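Local coordinates for protein glycosyl hydrolase family 26 (Bacteroides ovatus, PDB 4ZXO) that probably hydrolyses the beta-mannan backbone of galactomannan as a family 26 beta-mannanase, at residues I254-G259 / E291-S296. Residues are numbered along the deposited sequence; the frame is centred on the assembly and turned at random.
Sequences ILTEAG and EKYPLS
A chi1 of -57° in Thr256 places OG1 beside the backbone N and CG2 anti to it, and both branches meet the 291-296 segment; Tyr293, with CG likewise beside its own backbone N (chi1 -58°), brings one ring edge up to the threonine hydroxyl. OG1 lies near the plane of the phenol ring, 3.5 Å from Tyr293 CD1, and the two side chains cross at about a right angle. The same oxygen is 3.6 Å from Pro294 CD, so one oxygen touches both the aromatic edge and the pyrrolidine ring. Its polar need is met inside its own helix, by a hydrogen bond to Leu252 O, and what it offers the loop is van der Waals contact. The methyl branch complements it: Thr256 CG2 rests 3.9 Å from Pro294 CD and 4.0 Å from Pro294 CG. In the TIM barrel of this glycoside hydrolase, helix 241-262 thus packs against the loop that follows helix 281-290 and feeds the parallel strand 295-300. Pro294 centres an inverse gamma turn there, with a weak bond of 2.8 Å from Leu295 N to Tyr293 O, and the chain then enters the barrel wall. Leu255, Thr256, Pro294 and Leu295 also all touch Ile266 of strand 266-271, which adjoins strand 295-300. Earlier in the same helix, Asn249 OD1 and Thr253 OG1 hydrogen-bond with Tyr293 OH, which fixes the phenol end of the ring.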
ATOM      1  N   ILE A 254       4.637  14.476 -10.406  1.00 12.34           N
ATOM      2  CA  ILE A 254       3.261  14.242 -10.862  1.00 12.43           C
ATOM      3  C   ILE A 254       2.300  14.102  -9.684  1.00 12.08           C
ATOM      4  O   ILE A 254       1.256  14.759  -9.660  1.00 12.98           O
ATOM      5  CB  ILE A 254       3.196  13.000 -11.750  1.00 13.66           C
ATOM      6  CG1 ILE A 254       3.774  13.332 -13.124  1.00 13.17           C
ATOM      7  CG2 ILE A 254       1.731  12.457 -11.882  1.00 14.51           C
ATOM      8  CD1 ILE A 254       4.076  12.093 -13.958  1.00 13.26           C
ATOM      9  N   LEU A 255       2.672  13.308  -8.683  1.00 11.36           N
ATOM     10  CA  LEU A 255       1.839  13.135  -7.496  1.00 11.28           C
ATOM     11  C   LEU A 255       1.607  14.443  -6.770  1.00 11.62           C
ATOM     12  O   LEU A 255       0.466  14.747  -6.388  1.00 11.55           O
ATOM     13  CB  LEU A 255       2.453  12.157  -6.470  1.00 10.67           C
ATOM     14  CG  LEU A 255       2.443  10.691  -6.803  1.00 12.35           C
ATOM     15  CD1 LEU A 255       2.821   9.885  -5.600  1.00 10.03           C
ATOM     16  CD2 LEU A 255       1.105  10.245  -7.322  1.00 14.73           C
ATOM     17  N   THR A 256       2.671  15.215  -6.574  1.00 12.20           N
ATOM     18  CA  THR A 256       2.541  16.483  -5.861  1.00 11.77           C
ATOM     19  C   THR A 256       1.584  17.423  -6.627  1.00 13.79           C
ATOM     20  O   THR A 256       0.674  18.036  -6.019  1.00 15.20           O
ATOM     21  CB  THR A 256       3.931  17.114  -5.654  1.00 11.77           C
ATOM     22  OG1 THR A 256       4.765  16.165  -4.947  1.00 12.26           O
ATOM     23  CG2 THR A 256       3.875  18.387  -4.844  1.00 12.47           C
ATOM     24  N   GLU A 257       1.744  17.506  -7.956  1.00 13.56           N
ATOM     25  CA  GLU A 257       0.902  18.380  -8.809  1.00 15.84           C
ATOM     26  C   GLU A 257      -0.551  17.891  -8.729  1.00 16.28           C
ATOM     27  O   GLU A 257      -1.501  18.685  -8.562  1.00 18.44           O
ATOM     28  CB  GLU A 257       1.471  18.368 -10.283  1.00 18.67           C
ATOM     29  CG  GLU A 257       0.806  19.294 -11.394  1.00 22.39           C
ATOM     30  CD  GLU A 257       1.510  19.180 -12.817  1.00 24.60           C
ATOM     31  OE1 GLU A 257       2.776  19.234 -12.829  1.00 26.05           O
ATOM     32  OE2 GLU A 257       0.829  19.021 -13.919  1.00 24.52           O
ATOM     33  N   ALA A 258      -0.749  16.585  -8.847  1.00 15.16           N
ATOM     34  CA  ALA A 258      -2.111  16.029  -8.838  1.00 14.90           C
ATOM     35  C   ALA A 258      -2.772  16.155  -7.453  1.00 15.96           C
ATOM     36  O   ALA A 258      -3.981  16.411  -7.319  1.00 17.13           O
ATOM     37  CB  ALA A 258      -2.075  14.551  -9.257  1.00 13.56           C
ATOM     38  N   GLY A 259      -1.982  15.948  -6.419  1.00 16.12           N
ATOM     39  CA  GLY A 259      -2.479  16.031  -5.054  1.00 16.81           C
ATOM     40  C   GLY A 259      -2.896  17.447  -4.707  1.00 18.66           C
ATOM     41  O   GLY A 259      -3.904  17.631  -4.024  1.00 18.67           O
ATOM     42  N   GLU A 291      12.790  13.384   0.141  1.00 12.36           N
ATOM     43  CA  GLU A 291      12.680  14.503   1.077  1.00 13.72           C
ATOM     44  C   GLU A 291      12.249  15.783   0.408  1.00 14.68           C
ATOM     45  O   GLU A 291      11.876  16.735   1.113  1.00 17.40           O
ATOM     46  CB  GLU A 291      13.992  14.730   1.816  1.00 16.08           C
ATOM     47  CG  GLU A 291      15.099  15.279   0.937  1.00 18.13           C
ATOM     48  CD  GLU A 291      16.432  15.381   1.680  1.00 21.56           C
ATOM     49  OE1 GLU A 291      16.422  15.226   2.927  1.00 22.90           O
ATOM     50  OE2 GLU A 291      17.477  15.617   1.034  1.00 23.84           O
ATOM     51  N   LYS A 292      12.253  15.804  -0.923  1.00 13.78           N
ATOM     52  CA  LYS A 292      11.842  16.994  -1.674  1.00 15.35           C
ATOM     53  C   LYS A 292      10.321  17.079  -1.881  1.00 15.36           C
ATOM     54  O   LYS A 292       9.820  18.035  -2.457  1.00 18.03           O
ATOM     55  CB  LYS A 292      12.533  17.014  -3.048  1.00 15.86           C
ATOM     56  CG  LYS A 292      14.068  16.954  -3.021  1.00 17.90           C
ATOM     57  CD  LYS A 292      14.645  17.243  -4.353  1.00 19.61           C
ATOM     58  CE  LYS A 292      14.335  16.198  -5.372  1.00 20.73           C
ATOM     59  NZ  LYS A 292      14.906  16.643  -6.714  1.00 23.16           N
ATOM     60  N   TYR A 293       9.589  16.071  -1.416  1.00 14.29           N
ATOM     61  CA  TYR A 293       8.167  15.968  -1.745  1.00 12.91           C
ATOM     62  C   TYR A 293       7.375  15.702  -0.494  1.00 11.61           C
ATOM     63  O   TYR A 293       7.856  15.025   0.403  1.00 12.82           O
ATOM     64  CB  TYR A 293       7.918  14.828  -2.751  1.00 13.16           C
ATOM     65  CG  TYR A 293       8.699  14.999  -4.020  1.00 12.21           C
ATOM     66  CD1 TYR A 293       8.219  15.838  -5.057  1.00 12.21           C
ATOM     67  CD2 TYR A 293       9.926  14.358  -4.203  1.00 12.21           C
ATOM     68  CE1 TYR A 293       8.930  15.998  -6.199  1.00 12.57           C
ATOM     69  CE2 TYR A 293      10.649  14.568  -5.346  1.00 12.33           C
ATOM     70  CZ  TYR A 293      10.145  15.338  -6.349  1.00 12.02           C
ATOM     71  OH  TYR A 293      10.868  15.540  -7.521  1.00 13.67           O
ATOM     72  N   PRO A 294       6.130  16.193  -0.455  1.00 11.96           N
ATOM     73  CA  PRO A 294       5.300  16.084   0.766  1.00 11.21           C
ATOM     74  C   PRO A 294       4.646  14.727   0.924  1.00 10.64           C
ATOM     75  O   PRO A 294       3.434  14.616   1.034  1.00 12.15           O
ATOM     76  CB  PRO A 294       4.249  17.186   0.586  1.00 12.74           C
ATOM     77  CG  PRO A 294       4.118  17.298  -0.987  1.00 13.55           C
ATOM     78  CD  PRO A 294       5.495  16.992  -1.533  1.00 12.62           C
ATOM     79  N   LEU A 295       5.453  13.687   0.926  1.00 10.15           N
ATOM     80  CA  LEU A 295       4.894  12.351   1.001  1.00  9.46           C
ATOM     81  C   LEU A 295       4.333  12.068   2.380  1.00  9.93           C
ATOM     82  O   LEU A 295       4.977  12.373   3.413  1.00 10.50           O
ATOM     83  CB  LEU A 295       5.959  11.288   0.740  1.00 10.54           C
ATOM     84  CG  LEU A 295       6.638  11.390  -0.617  1.00 11.55           C
ATOM     85  CD1 LEU A 295       7.566  10.170  -0.756  1.00 12.30           C
ATOM     86  CD2 LEU A 295       5.646  11.361  -1.731  1.00 14.51           C
ATOM     87  N   SER A 296       3.179  11.390   2.431  1.00  8.52           N
ATOM     88  CA  SER A 296       2.656  10.954   3.728  0.50  8.31           C
ATOM     89  C   SER A 296       3.350   9.705   4.222  1.00  9.12           C
ATOM     90  O   SER A 296       3.474   9.509   5.437  1.00 10.03           O
ATOM     91  CB  SER A 296       1.167  10.676   3.669  0.50  7.27           C
ATOM     92  OG  SER A 296       0.477  11.840   3.294  0.50  6.18           O
TER